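Endoglucanase (Thermotoga maritima, PDB 2FVG) is named an endoglucanase but is probably an aminopeptidase of the peptidase M42 family that uses two divalent metal cations per subunit. Local coordinates at residues 21-34 with 37-49. Numbering follows the deposited sequence.
Sequences RDFIKSKIEGLVDN and TDVLGNLIALKRG. With EDO (1,2-ethanediol), chain B; EDO (1,2-ethanediol), chain D.
Helix 21-28 and strand 43-47 run nearly parallel, their axes 10.1 Å apart at closest approach and 13° from parallel, and the chain beyond the helix turns back to join the strand as its antiparallel neighbour at Asn34. Leu43 points at the helix: with CG anti to its backbone N (chi1 -179°), its CD2 reaches CG2 of Ile24 at 3.7 Å. Further along, Ala45 CB touches both CD1 of Ile28 and CG1 of Val32, the Val32 atom at 3.7 Å. At one end Arg21 passes Thr37 at about a right angle, the Thr37 methyl over one face of its guanidinium, and NH1 donates to a lone pair of Gly41 O (2.8 Å) in a bent bond, the oxygen tilted out of the guanidinium plane. At the other, Lys47 NZ binds Leu31 O (2.8 Å), and a water links it to Asp33 OD1; Asp33 OD2 takes the backbone N of Arg48 at 2.7 Å. Leu46 O accepts from Asp33 N (2.8 Å) and weakly from Asn34 N. Ile24 packs on Ile176, and Ile28 and Val32 on Leu179, of helix 166-180. Asp33 and Asn34 facing Leu46 form a classic beta bulge at the start of strand 34-37, in the mixed sheet of this M42 fold.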
loop_
_atom_site.group_PDB
_atom_site.type_symbol
_atom_site.label_atom_id
_atom_site.label_comp_id
_atom_site.label_asym_id
_atom_site.label_seq_id
_atom_site.Cartn_x
_atom_site.Cartn_y
_atom_site.Cartn_z
ATOM N N ARG A 21 -0.527 1.476 11.404
ATOM C CA ARG A 21 -1.596 2.433 11.746
ATOM C C ARG A 21 -1.112 3.413 12.813
ATOM O O ARG A 21 -1.319 4.620 12.685
ATOM C CB ARG A 21 -2.890 1.710 12.176
ATOM C CG ARG A 21 -4.068 2.635 12.469
ATOM C CD ARG A 21 -5.351 1.929 12.906
ATOM N NE ARG A 21 -5.129 0.969 13.983
ATOM C CZ ARG A 21 -5.229 -0.346 13.837
ATOM N NH1 ARG A 21 -5.609 -0.862 12.678
ATOM N NH2 ARG A 21 -4.988 -1.148 14.866
ATOM N N ASP A 22 -0.447 2.913 13.851
ATOM C CA ASP A 22 0.098 3.789 14.906
ATOM C C ASP A 22 1.118 4.790 14.359
ATOM O O ASP A 22 1.152 5.958 14.774
ATOM C CB ASP A 22 0.731 2.981 16.053
ATOM C CG ASP A 22 -0.306 2.231 16.890
ATOM O OD1 ASP A 22 -1.516 2.533 16.779
ATOM O OD2 ASP A 22 0.091 1.338 17.665
ATOM N N PHE A 23 1.952 4.328 13.432
ATOM C CA PHE A 23 2.953 5.191 12.840
ATOM C C PHE A 23 2.287 6.338 12.069
ATOM O O PHE A 23 2.560 7.507 12.319
ATOM C CB PHE A 23 3.908 4.381 11.948
ATOM C CG PHE A 23 4.987 5.214 11.329
ATOM C CD1 PHE A 23 6.146 5.517 12.039
ATOM C CD2 PHE A 23 4.835 5.719 10.046
ATOM C CE1 PHE A 23 7.139 6.301 11.474
ATOM C CE2 PHE A 23 5.816 6.502 9.479
ATOM C CZ PHE A 23 6.972 6.791 10.187
ATOM N N ILE A 24 1.400 5.997 11.143
ATOM C CA ILE A 24 0.700 6.984 10.329
ATOM C C ILE A 24 -0.012 8.017 11.212
ATOM O O ILE A 24 0.118 9.244 11.008
ATOM C CB ILE A 24 -0.261 6.283 9.325
ATOM C CG1 ILE A 24 0.549 5.433 8.322
ATOM C CG2 ILE A 24 -1.091 7.322 8.619
ATOM C CD1 ILE A 24 -0.305 4.570 7.344
ATOM N N LYS A 25 -0.718 7.516 12.226
ATOM C CA LYS A 25 -1.411 8.340 13.221
ATOM C C LYS A 25 -0.456 9.376 13.838
ATOM O O LYS A 25 -0.761 10.568 13.859
ATOM C CB LYS A 25 -1.967 7.424 14.307
ATOM C CG LYS A 25 -2.989 8.034 15.233
ATOM C CD LYS A 25 -3.481 7.004 16.269
ATOM C CE LYS A 25 -4.004 5.718 15.603
ATOM N NZ LYS A 25 -4.326 4.633 16.586
ATOM N N SER A 26 0.713 8.934 14.300
ATOM C CA SER A 26 1.686 9.857 14.902
ATOM C C SER A 26 2.144 10.953 13.937
ATOM O O SER A 26 2.476 12.064 14.361
ATOM C CB SER A 26 2.896 9.121 15.492
ATOM O OG SER A 26 3.705 8.541 14.478
ATOM N N LYS A 27 2.139 10.652 12.642
ATOM C CA LYS A 27 2.550 11.633 11.640
ATOM C C LYS A 27 1.458 12.597 11.175
ATOM O O LYS A 27 1.758 13.730 10.781
ATOM C CB LYS A 27 3.195 10.941 10.430
ATOM C CG LYS A 27 4.428 10.090 10.775
ATOM C CD LYS A 27 5.524 10.884 11.515
ATOM C CE LYS A 27 6.662 9.962 11.900
ATOM N NZ LYS A 27 7.760 10.667 12.613
ATOM N N ILE A 28 0.200 12.172 11.226
ATOM C CA ILE A 28 -0.888 13.021 10.725
ATOM C C ILE A 28 -1.828 13.645 11.763
ATOM O O ILE A 28 -2.629 14.514 11.405
ATOM C CB ILE A 28 -1.707 12.325 9.604
ATOM C CG1 ILE A 28 -2.384 11.055 10.153
ATOM C CG2 ILE A 28 -0.795 12.071 8.387
ATOM C CD1 ILE A 28 -3.329 10.342 9.179
ATOM N N GLU A 29 -1.734 13.220 13.024
ATOM C CA GLU A 29 -2.578 13.763 14.112
ATOM C C GLU A 29 -2.769 15.271 14.097
ATOM O O GLU A 29 -3.900 15.758 14.178
ATOM C CB GLU A 29 -2.036 13.372 15.483
ATOM C CG GLU A 29 -2.471 12.011 15.955
ATOM C CD GLU A 29 -1.745 11.558 17.216
ATOM O OE1 GLU A 29 -0.623 12.065 17.499
ATOM O OE2 GLU A 29 -2.295 10.661 17.904
ATOM N N GLY A 30 -1.667 16.012 14.015
ATOM C CA GLY A 30 -1.738 17.460 14.034
ATOM C C GLY A 30 -1.915 18.091 12.677
ATOM O O GLY A 30 -1.747 19.303 12.535
ATOM N N LEU A 31 -2.252 17.279 11.680
ATOM C CA LEU A 31 -2.435 17.763 10.312
ATOM C C LEU A 31 -3.882 17.697 9.839
ATOM O O LEU A 31 -4.244 18.305 8.837
ATOM C CB LEU A 31 -1.551 16.953 9.354
ATOM C CG LEU A 31 -0.032 17.091 9.547
ATOM C CD1 LEU A 31 0.688 16.096 8.667
ATOM C CD2 LEU A 31 0.448 18.523 9.281
ATOM N N VAL A 32 -4.695 16.942 10.571
ATOM C CA VAL A 32 -6.088 16.710 10.211
ATOM C C VAL A 32 -7.058 17.337 11.229
ATOM O O VAL A 32 -6.647 17.742 12.321
ATOM C CB VAL A 32 -6.356 15.192 10.009
ATOM C CG1 VAL A 32 -5.514 14.657 8.868
ATOM C CG2 VAL A 32 -6.060 14.405 11.276
ATOM N N ASP A 33 -8.332 17.431 10.853
ATOM C CA ASP A 33 -9.351 18.033 11.717
ATOM C C ASP A 33 -9.944 16.971 12.628
ATOM O O ASP A 33 -10.305 17.248 13.770
ATOM C CB ASP A 33 -10.437 18.700 10.886
ATOM C CG ASP A 33 -9.892 19.800 9.980
ATOM O OD1 ASP A 33 -9.176 20.706 10.466
ATOM O OD2 ASP A 33 -10.205 19.775 8.778
ATOM N N ASN A 34 -10.033 15.753 12.118
ATOM C CA ASN A 34 -10.511 14.648 12.903
ATOM C C ASN A 34 -9.773 13.400 12.455
ATOM O O ASN A 34 -9.411 13.270 11.292
ATOM C CB ASN A 34 -12.025 14.491 12.743
ATOM C CG ASN A 34 -12.610 13.449 13.685
ATOM O OD1 ASN A 34 -12.222 13.351 14.856
ATOM N ND2 ASN A 34 -13.562 12.671 13.176
ATOM N N THR A 37 -9.984 5.531 14.384
ATOM C CA THR A 37 -9.898 4.184 13.864
ATOM C C THR A 37 -11.318 3.604 13.896
ATOM O O THR A 37 -11.931 3.526 14.967
ATOM C CB THR A 37 -8.951 3.317 14.725
ATOM O OG1 THR A 37 -7.620 3.841 14.646
ATOM C CG2 THR A 37 -8.937 1.885 14.241
ATOM N N ASP A 38 -11.850 3.208 12.740
ATOM C CA ASP A 38 -13.195 2.624 12.716
ATOM C C ASP A 38 -13.147 1.239 13.348
ATOM O O ASP A 38 -12.081 0.812 13.782
ATOM C CB ASP A 38 -13.810 2.604 11.309
ATOM C CG ASP A 38 -13.164 1.586 10.379
ATOM O OD1 ASP A 38 -12.288 0.798 10.812
ATOM O OD2 ASP A 38 -13.558 1.571 9.192
ATOM N N VAL A 39 -14.273 0.534 13.373
ATOM C CA VAL A 39 -14.350 -0.785 14.041
ATOM C C VAL A 39 -13.519 -1.921 13.401
ATOM O O VAL A 39 -13.139 -2.868 14.086
ATOM C CB VAL A 39 -15.833 -1.212 14.296
ATOM C CG1 VAL A 39 -16.595 -1.381 12.986
ATOM C CG2 VAL A 39 -15.925 -2.485 15.158
ATOM N N LEU A 40 -13.215 -1.825 12.109
ATOM C CA LEU A 40 -12.418 -2.869 11.431
ATOM C C LEU A 40 -10.915 -2.597 11.527
ATOM O O LEU A 40 -10.086 -3.499 11.347
ATOM C CB LEU A 40 -12.840 -2.984 9.968
ATOM C CG LEU A 40 -14.340 -3.185 9.782
ATOM C CD1 LEU A 40 -14.783 -2.747 8.399
ATOM C CD2 LEU A 40 -14.750 -4.636 10.099
ATOM N N GLY A 41 -10.560 -1.347 11.814
ATOM C CA GLY A 41 -9.165 -0.982 11.963
ATOM C C GLY A 41 -8.677 0.045 10.974
ATOM O O GLY A 41 -7.487 0.393 10.980
ATOM N N ASN A 42 -9.575 0.505 10.101
ATOM C CA ASN A 42 -9.231 1.514 9.113
ATOM C C ASN A 42 -8.950 2.804 9.830
ATOM O O ASN A 42 -9.663 3.149 10.774
ATOM C CB ASN A 42 -10.394 1.785 8.151
ATOM C CG ASN A 42 -10.775 0.582 7.329
ATOM O OD1 ASN A 42 -9.929 -0.069 6.713
ATOM N ND2 ASN A 42 -12.064 0.283 7.296
ATOM N N LEU A 43 -7.949 3.533 9.361
ATOM C CA LEU A 43 -7.621 4.820 9.948
ATOM C C LEU A 43 -8.280 5.848 9.066
ATOM O O LEU A 43 -8.009 5.889 7.877
ATOM C CB LEU A 43 -6.109 5.032 9.986
ATOM C CG LEU A 43 -5.609 6.343 10.604
ATOM C CD1 LEU A 43 -6.033 6.462 12.058
ATOM C CD2 LEU A 43 -4.107 6.364 10.495
ATOM N N ILE A 44 -9.139 6.679 9.657
ATOM C CA ILE A 44 -9.906 7.662 8.911
ATOM C C ILE A 44 -9.532 9.053 9.368
ATOM O O ILE A 44 -9.730 9.413 10.524
ATOM C CB ILE A 44 -11.424 7.417 9.102
ATOM C CG1 ILE A 44 -11.759 5.964 8.749
ATOM C CG2 ILE A 44 -12.263 8.436 8.308
ATOM C CD1 ILE A 44 -13.219 5.663 8.732
ATOM N N ALA A 45 -8.979 9.826 8.445
ATOM C CA ALA A 45 -8.540 11.173 8.743
ATOM C C ALA A 45 -9.409 12.097 7.952
ATOM O O ALA A 45 -9.676 11.821 6.786
ATOM C CB ALA A 45 -7.087 11.343 8.342
ATOM N N LEU A 46 -9.881 13.168 8.582
ATOM C CA LEU A 46 -10.721 14.159 7.897
ATOM C C LEU A 46 -10.052 15.513 7.762
ATOM O O LEU A 46 -9.525 16.067 8.730
ATOM C CB LEU A 46 -12.049 14.350 8.642
ATOM C CG LEU A 46 -12.994 15.498 8.284
ATOM C CD1 LEU A 46 -13.404 15.464 6.816
ATOM C CD2 LEU A 46 -14.237 15.474 9.168
ATOM N N LYS A 47 -10.080 16.051 6.552
ATOM C CA LYS A 47 -9.600 17.383 6.331
ATOM C C LYS A 47 -10.819 18.108 5.764
ATOM O O LYS A 47 -11.193 17.884 4.620
ATOM C CB LYS A 47 -8.428 17.387 5.349
ATOM C CG LYS A 47 -7.735 18.712 5.246
ATOM C CD LYS A 47 -6.848 18.952 6.439
ATOM C CE LYS A 47 -6.264 20.345 6.382
ATOM N NZ LYS A 47 -5.384 20.529 7.560
ATOM N N ARG A 48 -11.465 18.939 6.580
ATOM C CA ARG A 48 -12.647 19.661 6.147
ATOM C C ARG A 48 -12.289 20.627 5.022
ATOM O O ARG A 48 -11.172 21.160 4.962
ATOM C CB ARG A 48 -13.351 20.367 7.316
ATOM C CG ARG A 48 -13.865 19.387 8.375
ATOM C CD ARG A 48 -14.745 19.995 9.480
ATOM N NE ARG A 48 -15.339 18.893 10.250
ATOM C CZ ARG A 48 -14.839 18.379 11.376
ATOM N NH1 ARG A 48 -13.750 18.891 11.949
ATOM N NH2 ARG A 48 -15.453 17.359 11.959
ATOM N N GLY A 49 -13.234 20.846 4.121
ATOM C CA GLY A 49 -12.972 21.707 2.986
ATOM C C GLY A 49 -13.738 22.993 3.085
ATOM O O GLY A 49 -14.314 23.295 4.130
HETATM C C1 EDO B . -14.894 1.919 17.149
HETATM O O1 EDO B . -13.532 1.487 17.269
HETATM C C2 EDO B . -14.928 3.413 16.840
HETATM O O2 EDO B . -16.033 3.696 15.973
HETATM C C1 EDO D . -12.282 -1.109 3.876
HETATM O O1 EDO D . -11.577 -2.175 4.529
HETATM C C2 EDO D . -11.692 -0.849 2.491
HETATM O O2 EDO D . -12.253 0.347 1.929
HETATM O O HOH W 1 -6.669 20.836 9.755
HETATM O O HOH W 2 -9.459 21.780 7.189
#